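Long-range contacts in Pgp2 (Campylobacter jejuni subsp. jejuni, PDB 6XJ6), which acts as a peptidoglycan LD-carboxypeptidase that sets helical cell shape, with a YkuD-family catalytic domain and an accessory NTF2-like domain whose pocket binds peptidoglycan: residues Ser190-Tyr195 with Ser221-Lys226; Thr182-Trp187 with Ile231-Ile236; Thr32-Lys37 with Thr160-Lys165. All blocks are in the same frame, centred on the assembly; numbering follows the deposited sequence.

Contact 1: residues Ser190-Tyr195 with Ser221-Lys226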
loop_
_atom_site.group_PDB
_atom_site.type_symbol
_atom_site.label_atom_id
_atom_site.label_comp_id
_atom_site.label_asym_id
_atom_site.label_seq_id
_atom_site.Cartn_x
_atom_site.Cartn_y
_atom_site.Cartn_z
ATOM N N SER A 190 6.059 -20.851 17.039
ATOM C CA SER A 190 5.184 -20.524 18.168
ATOM C C SER A 190 5.960 -19.794 19.263
ATOM O O SER A 190 5.735 -20.001 20.457
ATOM C CB SER A 190 4.481 -21.770 18.708
ATOM O OG SER A 190 3.634 -22.337 17.722
ATOM N N ASP A 191 6.885 -18.933 18.841
ATOM C CA ASP A 191 7.709 -18.125 19.742
ATOM C C ASP A 191 6.957 -16.827 20.001
ATOM O O ASP A 191 7.115 -15.836 19.288
ATOM C CB ASP A 191 9.068 -17.872 19.101
ATOM C CG ASP A 191 9.968 -16.985 19.942
ATOM O OD1 ASP A 191 9.553 -16.557 21.035
ATOM O OD2 ASP A 191 11.108 -16.715 19.505
ATOM N N THR A 192 6.136 -16.835 21.051
ATOM C CA THR A 192 5.222 -15.726 21.304
ATOM C C THR A 192 5.972 -14.414 21.498
ATOM O O THR A 192 5.614 -13.388 20.907
ATOM C CB THR A 192 4.370 -16.037 22.537
ATOM O OG1 THR A 192 3.822 -17.357 22.422
ATOM C CG2 THR A 192 3.238 -15.029 22.671
ATOM N N ASN A 193 7.019 -14.423 22.325
ATOM C CA ASN A 193 7.677 -13.170 22.686
ATOM C C ASN A 193 8.324 -12.510 21.473
ATOM O O ASN A 193 8.183 -11.299 21.267
ATOM C CB ASN A 193 8.691 -13.405 23.802
ATOM C CG ASN A 193 8.026 -13.740 25.122
ATOM O OD1 ASN A 193 6.835 -13.491 25.305
ATOM N ND2 ASN A 193 8.792 -14.304 26.050
ATOM N N THR A 194 9.040 -13.285 20.656
ATOM C CA THR A 194 9.632 -12.712 19.449
ATOM C C THR A 194 8.550 -12.227 18.492
ATOM O O THR A 194 8.656 -11.135 17.921
ATOM C CB THR A 194 10.542 -13.737 18.770
ATOM O OG1 THR A 194 11.561 -14.155 19.685
ATOM C CG2 THR A 194 11.201 -13.131 17.529
ATOM N N TYR A 195 7.506 -13.033 18.299
ATOM C CA TYR A 195 6.405 -12.652 17.416
ATOM C C TYR A 195 5.803 -11.317 17.841
ATOM O O TYR A 195 5.649 -10.402 17.024
ATOM C CB TYR A 195 5.360 -13.768 17.440
ATOM C CG TYR A 195 4.053 -13.495 16.726
ATOM C CD1 TYR A 195 2.930 -13.103 17.445
ATOM C CD2 TYR A 195 3.923 -13.676 15.352
ATOM C CE1 TYR A 195 1.726 -12.872 16.818
ATOM C CE2 TYR A 195 2.713 -13.445 14.712
ATOM C CZ TYR A 195 1.621 -13.050 15.455
ATOM O OH TYR A 195 0.407 -12.819 14.840
ATOM N N SER A 221 -2.006 -17.981 23.981
ATOM C CA SER A 221 -2.947 -19.088 24.071
ATOM C C SER A 221 -2.958 -19.901 22.777
ATOM O O SER A 221 -2.864 -21.136 22.803
ATOM C CB SER A 221 -4.336 -18.528 24.381
ATOM O OG SER A 221 -5.239 -19.557 24.683
ATOM N N ILE A 222 -3.075 -19.221 21.634
ATOM C CA ILE A 222 -3.075 -19.911 20.343
ATOM C C ILE A 222 -1.750 -20.637 20.122
ATOM O O ILE A 222 -1.726 -21.805 19.718
ATOM C CB ILE A 222 -3.388 -18.925 19.205
ATOM C CG1 ILE A 222 -4.823 -18.406 19.352
ATOM C CG2 ILE A 222 -3.188 -19.590 17.834
ATOM C CD1 ILE A 222 -5.175 -17.318 18.379
ATOM N N PHE A 223 -0.634 -19.952 20.372
ATOM C CA PHE A 223 0.678 -20.553 20.157
ATOM C C PHE A 223 0.947 -21.719 21.104
ATOM O O PHE A 223 1.829 -22.539 20.819
ATOM C CB PHE A 223 1.775 -19.499 20.339
ATOM C CG PHE A 223 1.937 -18.550 19.173
ATOM C CD1 PHE A 223 0.996 -18.467 18.162
ATOM C CD2 PHE A 223 3.052 -17.731 19.103
ATOM C CE1 PHE A 223 1.163 -17.583 17.107
ATOM C CE2 PHE A 223 3.223 -16.854 18.049
ATOM C CZ PHE A 223 2.275 -16.782 17.051
ATOM N N SER A 224 0.221 -21.811 22.222
ATOM C CA SER A 224 0.468 -22.887 23.178
ATOM C C SER A 224 0.158 -24.257 22.593
ATOM O O SER A 224 0.596 -25.269 23.151
ATOM C CB SER A 224 -0.353 -22.673 24.448
ATOM O OG SER A 224 -1.704 -23.039 24.241
ATOM N N ARG A 225 -0.594 -24.320 21.493
ATOM C CA ARG A 225 -0.762 -25.593 20.802
ATOM C C ARG A 225 0.586 -26.158 20.374
ATOM O O ARG A 225 0.728 -27.378 20.225
ATOM C CB ARG A 225 -1.651 -25.413 19.571
ATOM C CG ARG A 225 -3.031 -24.867 19.852
ATOM C CD ARG A 225 -4.102 -25.821 19.345
ATOM N NE ARG A 225 -5.443 -25.441 19.782
ATOM C CZ ARG A 225 -6.513 -26.222 19.670
ATOM N NH1 ARG A 225 -6.404 -27.436 19.140
ATOM N NH2 ARG A 225 -7.695 -25.794 20.098
ATOM N N LYS A 226 1.580 -25.292 20.175
ATOM C CA LYS A 226 2.907 -25.698 19.719
ATOM C C LYS A 226 2.802 -26.623 18.510
ATOM O O LYS A 226 3.402 -27.700 18.457
ATOM C CB LYS A 226 3.719 -26.330 20.853
ATOM C CG LYS A 226 3.916 -25.426 22.071
ATOM C CD LYS A 226 4.582 -24.101 21.703
ATOM C CE LYS A 226 4.709 -23.177 22.906
ATOM N NZ LYS A 226 4.628 -21.737 22.509
HETATM O O HOH W 1 1.011 -23.276 17.504
#

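Contact 2: residues Thr182-Trp187 with Ile231-Ile236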
loop_
_atom_site.group_PDB
_atom_site.type_symbol
_atom_site.label_atom_id
_atom_site.label_comp_id
_atom_site.label_asym_id
_atom_site.label_seq_id
_atom_site.Cartn_x
_atom_site.Cartn_y
_atom_site.Cartn_z
ATOM N N THR A 182 12.054 -12.908 10.089
ATOM C CA THR A 182 12.234 -13.196 11.507
ATOM C C THR A 182 10.885 -13.348 12.192
ATOM O O THR A 182 10.694 -14.248 13.022
ATOM C CB THR A 182 13.041 -12.068 12.155
ATOM O OG1 THR A 182 14.313 -11.946 11.494
ATOM C CG2 THR A 182 13.268 -12.338 13.645
ATOM N N TRP A 183 9.938 -12.478 11.842
ATOM C CA TRP A 183 8.568 -12.600 12.327
ATOM C C TRP A 183 7.935 -13.905 11.855
ATOM O O TRP A 183 7.273 -14.601 12.634
ATOM C CB TRP A 183 7.802 -11.374 11.827
ATOM C CG TRP A 183 6.296 -11.369 11.920
ATOM C CD1 TRP A 183 5.532 -11.117 13.025
ATOM C CD2 TRP A 183 5.384 -11.551 10.836
ATOM N NE1 TRP A 183 4.202 -11.160 12.697
ATOM C CE2 TRP A 183 4.084 -11.421 11.356
ATOM C CE3 TRP A 183 5.543 -11.817 9.474
ATOM C CZ2 TRP A 183 2.946 -11.547 10.561
ATOM C CZ3 TRP A 183 4.418 -11.951 8.687
ATOM C CH2 TRP A 183 3.133 -11.816 9.233
ATOM N N LYS A 184 8.156 -14.266 10.587
ATOM C CA LYS A 184 7.663 -15.537 10.061
ATOM C C LYS A 184 8.203 -16.713 10.867
ATOM O O LYS A 184 7.459 -17.642 11.211
ATOM C CB LYS A 184 8.074 -15.668 8.593
ATOM C CG LYS A 184 7.660 -16.966 7.917
ATOM C CD LYS A 184 8.186 -17.008 6.490
ATOM C CE LYS A 184 7.901 -18.326 5.811
ATOM N NZ LYS A 184 8.663 -19.452 6.424
ATOM N N LEU A 185 9.502 -16.699 11.167
ATOM C CA LEU A 185 10.090 -17.802 11.919
ATOM C C LEU A 185 9.499 -17.885 13.319
ATOM O O LEU A 185 9.265 -18.982 13.841
ATOM C CB LEU A 185 11.609 -17.630 11.994
ATOM C CG LEU A 185 12.352 -18.741 12.743
ATOM C CD1 LEU A 185 12.177 -20.073 12.030
ATOM C CD2 LEU A 185 13.825 -18.412 12.882
ATOM N N ALA A 186 9.261 -16.734 13.947
ATOM C CA ALA A 186 8.663 -16.729 15.278
ATOM C C ALA A 186 7.277 -17.361 15.255
ATOM O O ALA A 186 6.935 -18.163 16.134
ATOM C CB ALA A 186 8.591 -15.297 15.805
ATOM N N TRP A 187 6.460 -17.012 14.258
ATOM C CA TRP A 187 5.145 -17.631 14.136
ATOM C C TRP A 187 5.266 -19.125 13.876
ATOM O O TRP A 187 4.534 -19.927 14.468
ATOM C CB TRP A 187 4.355 -16.962 13.011
ATOM C CG TRP A 187 3.031 -17.614 12.754
ATOM C CD1 TRP A 187 1.839 -17.313 13.350
ATOM C CD2 TRP A 187 2.762 -18.686 11.841
ATOM N NE1 TRP A 187 0.846 -18.127 12.863
ATOM C CE2 TRP A 187 1.384 -18.978 11.934
ATOM C CE3 TRP A 187 3.550 -19.426 10.952
ATOM C CZ2 TRP A 187 0.779 -19.977 11.173
ATOM C CZ3 TRP A 187 2.945 -20.418 10.195
ATOM C CH2 TRP A 187 1.573 -20.683 10.311
ATOM N N ILE A 231 5.284 -22.970 6.331
ATOM C CA ILE A 231 4.716 -21.787 5.700
ATOM C C ILE A 231 5.735 -21.200 4.733
ATOM O O ILE A 231 6.932 -21.152 5.031
ATOM C CB ILE A 231 4.291 -20.757 6.769
ATOM C CG1 ILE A 231 3.756 -19.483 6.118
ATOM C CG2 ILE A 231 5.457 -20.446 7.704
ATOM C CD1 ILE A 231 3.054 -18.560 7.095
ATOM N N LYS A 232 5.257 -20.762 3.568
ATOM C CA LYS A 232 6.094 -20.129 2.558
ATOM C C LYS A 232 5.486 -18.801 2.134
ATOM O O LYS A 232 4.269 -18.699 1.946
ATOM C CB LYS A 232 6.234 -21.028 1.324
ATOM C CG LYS A 232 7.325 -22.078 1.449
ATOM C CD LYS A 232 7.299 -23.044 0.274
ATOM C CE LYS A 232 6.433 -24.260 0.566
ATOM N NZ LYS A 232 5.736 -24.762 -0.651
ATOM N N PHE A 233 6.337 -17.787 1.988
ATOM C CA PHE A 233 5.937 -16.490 1.465
ATOM C C PHE A 233 6.395 -16.377 0.018
ATOM O O PHE A 233 7.495 -16.818 -0.334
ATOM C CB PHE A 233 6.563 -15.338 2.258
ATOM C CG PHE A 233 6.056 -15.194 3.665
ATOM C CD1 PHE A 233 5.021 -15.977 4.153
ATOM C CD2 PHE A 233 6.623 -14.245 4.506
ATOM C CE1 PHE A 233 4.563 -15.813 5.455
ATOM C CE2 PHE A 233 6.173 -14.083 5.803
ATOM C CZ PHE A 233 5.148 -14.869 6.280
ATOM N N SER A 234 5.546 -15.792 -0.823
ATOM C CA SER A 234 5.913 -15.550 -2.209
ATOM C C SER A 234 5.256 -14.263 -2.683
ATOM O O SER A 234 4.403 -13.687 -2.002
ATOM C CB SER A 234 5.540 -16.733 -3.108
ATOM O OG SER A 234 4.144 -16.919 -3.167
ATOM N N ASP A 235 5.681 -13.804 -3.856
ATOM C CA ASP A 235 5.140 -12.601 -4.489
ATOM C C ASP A 235 5.205 -11.397 -3.547
ATOM O O ASP A 235 4.233 -10.668 -3.361
ATOM C CB ASP A 235 3.714 -12.839 -4.996
ATOM C CG ASP A 235 3.230 -11.747 -5.942
ATOM O OD1 ASP A 235 4.068 -11.103 -6.605
ATOM O OD2 ASP A 235 2.001 -11.533 -6.019
ATOM N N ILE A 236 6.371 -11.181 -2.949
ATOM C CA ILE A 236 6.517 -10.120 -1.956
ATOM C C ILE A 236 6.683 -8.778 -2.651
ATOM O O ILE A 236 7.573 -8.600 -3.495
ATOM C CB ILE A 236 7.697 -10.402 -1.018
ATOM C CG1 ILE A 236 7.476 -11.718 -0.268
ATOM C CG2 ILE A 236 7.855 -9.258 -0.008
ATOM C CD1 ILE A 236 8.729 -12.224 0.423
HETATM O O HOH W 2 7.900 -22.592 7.645
#

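Contact 3: residues Thr32-Lys37 with Thr160-Lys165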
loop_
_atom_site.group_PDB
_atom_site.type_symbol
_atom_site.label_atom_id
_atom_site.label_comp_id
_atom_site.label_asym_id
_atom_site.label_seq_id
_atom_site.Cartn_x
_atom_site.Cartn_y
_atom_site.Cartn_z
ATOM N N THR A 32 0.923 10.369 -7.419
ATOM C CA THR A 32 0.304 11.686 -7.403
ATOM C C THR A 32 0.841 12.477 -6.219
ATOM O O THR A 32 0.948 11.948 -5.109
ATOM C CB THR A 32 -1.226 11.562 -7.262
ATOM O OG1 THR A 32 -1.753 10.788 -8.342
ATOM C CG2 THR A 32 -1.897 12.927 -7.277
ATOM N N ASN A 33 1.154 13.750 -6.453
ATOM C CA ASN A 33 1.526 14.669 -5.384
ATOM C C ASN A 33 0.470 15.764 -5.300
ATOM O O ASN A 33 0.273 16.519 -6.259
ATOM C CB ASN A 33 2.911 15.270 -5.630
ATOM C CG ASN A 33 3.391 16.116 -4.462
ATOM O OD1 ASN A 33 2.880 17.211 -4.221
ATOM N ND2 ASN A 33 4.365 15.605 -3.726
ATOM N N LYS A 34 -0.216 15.845 -4.155
ATOM C CA LYS A 34 -1.331 16.780 -4.020
ATOM C C LYS A 34 -0.894 18.239 -3.984
ATOM O O LYS A 34 -1.715 19.114 -4.271
ATOM C CB LYS A 34 -2.131 16.472 -2.760
ATOM C CG LYS A 34 -2.956 15.198 -2.841
ATOM C CD LYS A 34 -3.450 14.770 -1.470
ATOM C CE LYS A 34 -4.400 15.798 -0.853
ATOM N NZ LYS A 34 -4.855 15.401 0.507
ATOM N N THR A 35 0.355 18.526 -3.609
ATOM C CA THR A 35 0.839 19.904 -3.630
ATOM C C THR A 35 1.299 20.294 -5.029
ATOM O O THR A 35 0.978 21.384 -5.517
ATOM C CB THR A 35 1.987 20.089 -2.626
ATOM O OG1 THR A 35 1.522 19.845 -1.292
ATOM C CG2 THR A 35 2.548 21.501 -2.695
ATOM N N ASP A 36 2.061 19.414 -5.686
ATOM C CA ASP A 36 2.596 19.720 -7.007
ATOM C C ASP A 36 1.527 19.657 -8.088
ATOM O O ASP A 36 1.717 20.222 -9.170
ATOM C CB ASP A 36 3.709 18.731 -7.359
ATOM C CG ASP A 36 4.873 18.788 -6.392
ATOM O OD1 ASP A 36 5.060 19.835 -5.735
ATOM O OD2 ASP A 36 5.614 17.782 -6.301
ATOM N N LYS A 37 0.411 18.981 -7.818
ATOM C CA LYS A 37 -0.628 18.736 -8.818
ATOM C C LYS A 37 -0.052 18.039 -10.049
ATOM O O LYS A 37 -0.356 18.388 -11.192
ATOM C CB LYS A 37 -1.374 20.020 -9.192
ATOM C CG LYS A 37 -1.912 20.804 -8.006
ATOM C CD LYS A 37 -2.882 19.992 -7.152
ATOM C CE LYS A 37 -3.434 20.823 -6.003
ATOM N NZ LYS A 37 -4.236 20.006 -5.054
ATOM N N THR A 160 -0.036 8.156 -3.291
ATOM C CA THR A 160 -0.448 9.549 -3.231
ATOM C C THR A 160 0.248 10.249 -2.076
ATOM O O THR A 160 0.096 9.849 -0.915
ATOM C CB THR A 160 -1.961 9.665 -3.122
ATOM O OG1 THR A 160 -2.530 8.990 -4.250
ATOM C CG2 THR A 160 -2.390 11.123 -3.124
ATOM N N GLU A 161 1.015 11.277 -2.416
ATOM C CA GLU A 161 1.738 12.121 -1.481
ATOM C C GLU A 161 0.952 13.394 -1.209
ATOM O O GLU A 161 0.235 13.905 -2.074
ATOM C CB GLU A 161 3.082 12.544 -2.084
ATOM C CG GLU A 161 3.986 11.408 -2.443
ATOM C CD GLU A 161 5.217 11.845 -3.205
ATOM O OE1 GLU A 161 5.168 12.849 -3.951
ATOM O OE2 GLU A 161 6.252 11.159 -3.072
ATOM N N GLU A 162 1.131 13.935 -0.005
ATOM C CA GLU A 162 0.544 15.230 0.316
ATOM C C GLU A 162 1.427 16.363 -0.186
ATOM O O GLU A 162 0.981 17.225 -0.949
ATOM C CB GLU A 162 0.361 15.351 1.828
ATOM C CG GLU A 162 -0.246 16.655 2.294
ATOM C CD GLU A 162 -1.739 16.729 2.094
ATOM O OE1 GLU A 162 -2.297 17.804 2.390
ATOM O OE2 GLU A 162 -2.331 15.731 1.646
ATOM N N LYS A 163 2.681 16.393 0.259
ATOM C CA LYS A 163 3.601 17.460 -0.107
ATOM C C LYS A 163 5.000 16.894 -0.276
ATOM O O LYS A 163 5.589 16.994 -1.356
ATOM C CB LYS A 163 3.612 18.555 0.962
ATOM C CG LYS A 163 4.555 19.704 0.672
ATOM C CD LYS A 163 4.605 20.669 1.842
ATOM C CE LYS A 163 5.518 21.848 1.556
ATOM N NZ LYS A 163 4.933 22.764 0.537
ATOM N N GLU A 164 5.531 16.289 0.781
ATOM C CA GLU A 164 6.890 15.770 0.742
ATOM C C GLU A 164 7.010 14.606 -0.233
ATOM O O GLU A 164 6.094 13.797 -0.405
ATOM C CB GLU A 164 7.337 15.326 2.134
ATOM C CG GLU A 164 7.308 16.438 3.164
ATOM C CD GLU A 164 8.159 17.629 2.768
ATOM O OE1 GLU A 164 9.278 17.419 2.251
ATOM O OE2 GLU A 164 7.705 18.779 2.964
ATOM N N LYS A 165 8.167 14.543 -0.882
ATOM C CA LYS A 165 8.502 13.440 -1.768
ATOM C C LYS A 165 8.921 12.254 -0.910
ATOM O O LYS A 165 9.881 12.350 -0.135
ATOM C CB LYS A 165 9.646 13.899 -2.669
ATOM C CG LYS A 165 10.203 12.875 -3.632
ATOM C CD LYS A 165 11.282 13.544 -4.490
ATOM C CE LYS A 165 12.021 12.566 -5.377
ATOM N NZ LYS A 165 13.054 13.263 -6.198
HETATM O O HOH W 3 -1.791 8.409 -7.040
HETATM O O HOH W 4 5.491 19.505 -2.766
HETATM O O HOH W 5 7.622 17.405 -3.857
#

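Contact 1: residues Ser190-Tyr195 with Ser221-Lys226
Phe223, on the last turn of helix 212-223, drives its ring between Ser190, Thr192 and Tyr195. Followed outward, its CB lies 3.6 Å from Thr192 OG1 and a little farther from Ser190 CB. CG runs over Ser190 CA, and CD2 comes to 3.4 Å from Thr192 OG1. Beyond it CE2 touches Tyr195 CG, and CZ ends above the centre of the Tyr195 ring, 3.6 Å from its plane. This is a T-shaped pair, Phe223 giving the edge and Tyr195 the face, with centroids 4.9 Å apart and planes at 61°. A chi1 of 173° turns the Tyr195 face this way; its hydroxyl at the far end bonds Lys219.

A polar strap runs beside the rings. Lys226, its chain bent at chi2 and again at chi4, folds back so that NZ donates to Ser190 O over 2.9 Å, in the plane of that carbonyl; the side chain is poorly ordered, so the strap is probably mobile. Ser190 OG meets a water at 2.8 Å, which reaches Phe223 O by a weak bond.

Ser190 itself has positive phi and closes helix 170-188 with a Schellman motif. Asp191 N-caps the next helix, weakly accepting from Thr194 N, while Thr194 OG1 donates to Asp191 OD2 at 2.6 Å. This Schellman end and N-cap together turn the chain into helix 192-196 of the NTF2-like domain, with Phe223 packed against the turn.

Contact 2: residues Thr182-Trp187 with Ile231-Ile236
Lys184 leaves its helix with CG anti to the backbone N (chi1 178°) and stays extended as far as CE, which lays its methylenes along the Phe233 ring; a bend at chi4 (-67°) then turns the amine toward Ile231. CD sits over the ring centre, 3.6 Å from the centroid and 10° off the normal, a clear CH-pi contact. CB and CG press on the same ring near CE2 and CZ. The amine rises above the same face, but so high over it that any cation-pi attraction is weak at most. NZ instead donates to Ile231 O over 2.8 Å, arriving from above the carbonyl plane. A water accepts from Ile231 N at 3.0 Å and, weakly, from Lys184 NZ.

Two tryptophans lie to either side of this lysine along the helix. Trp187 turns the edge of its indole to Ile231, with CZ3 at 3.5 Å from Ile231 CG2 and close to CD1 as well. Trp183 brings its CZ3 to 3.9 Å from Phe233 CZ, the side chains crossing at about a right angle, while its NE1 bonds Tyr199.

Helix 170-188 thus runs alongside the start of strand 232-240 in roughly the opposite direction, the two short axes 10.6 Å apart. Phe233 also meets Leu180 of that helix and Phe254 of strand 249-260, the neighbour to which Lys232 and Ser234 are bonded through their backbones.

Contact 3: residues Thr32-Lys37 with Thr160-Lys165
Asn33 reaches across to Glu161 and Lys163, the next strand's end and the loop beyond it. A chi1 of -174° swings the amide away from its own backbone N, and both N-H groups are used: one goes from ND2 to Glu161 OE1 at 2.9 Å, the other to Lys163 O at 3.0 Å. Both acceptors lie in the amide plane, though the Glu161 carboxylate stands at 89° to it and is met on its anti side, somewhat out of its own plane. Glu161 OE2 is held separately by a salt bridge to Arg167. The other end of the amide works within its own segment: Asn33 OD1 accepts from Asp36 N at 2.8 Å, an Asx motif, so the amide is fixed from both ends.

Lys34 runs past Glu161 O, bends at chi3 and forms a salt bridge from NZ to Glu162 OE2, 2.8 Å long and on the syn lone pair. NZ also donates to Leu62 O and Thr74 O, while Glu162 OE1 accepts from Gly64 N. Beside it Thr35 OG1 gives a 2.7 Å bond to Glu162 O.

Behind these side chains the strands pair in parallel, Glu161 N donating to Thr32 O (2.8 Å) and Lys34 N to Glu161 O. On the opposite face of the sheet from Asn33, one water joins Thr32 OG1 to Thr160 OG1. Strands 27-33 and 156-161 are the one parallel pair in the otherwise antiparallel five-stranded sheet of the YkuD-type catalytic domain.

Overall arrangement
Contacts 1 and 2 form one continuous patch of the NTF2-like domain, their centres 15 Å apart. Helix 170-188 runs straight into the corner of contact 1: Asp191 N probably bonds Ala186 O at 2.8 Å, and the Tyr195 ring lies nearly parallel to that of Trp183. Phe223 CZ also packs on Trp187 CD1, 3.8 Å away, and Lys229 spans both contacts, bonding Ser190 OG and Trp187 O. Contact 3 belongs to the catalytic domain, across the chain's centre, about 42 Å from contact 1 and 33 Å from contact 2 between centres. Of the three it alone approaches the active site: the Thr32 side chain is about 10 Å from that of Cys136, the predicted nucleophile.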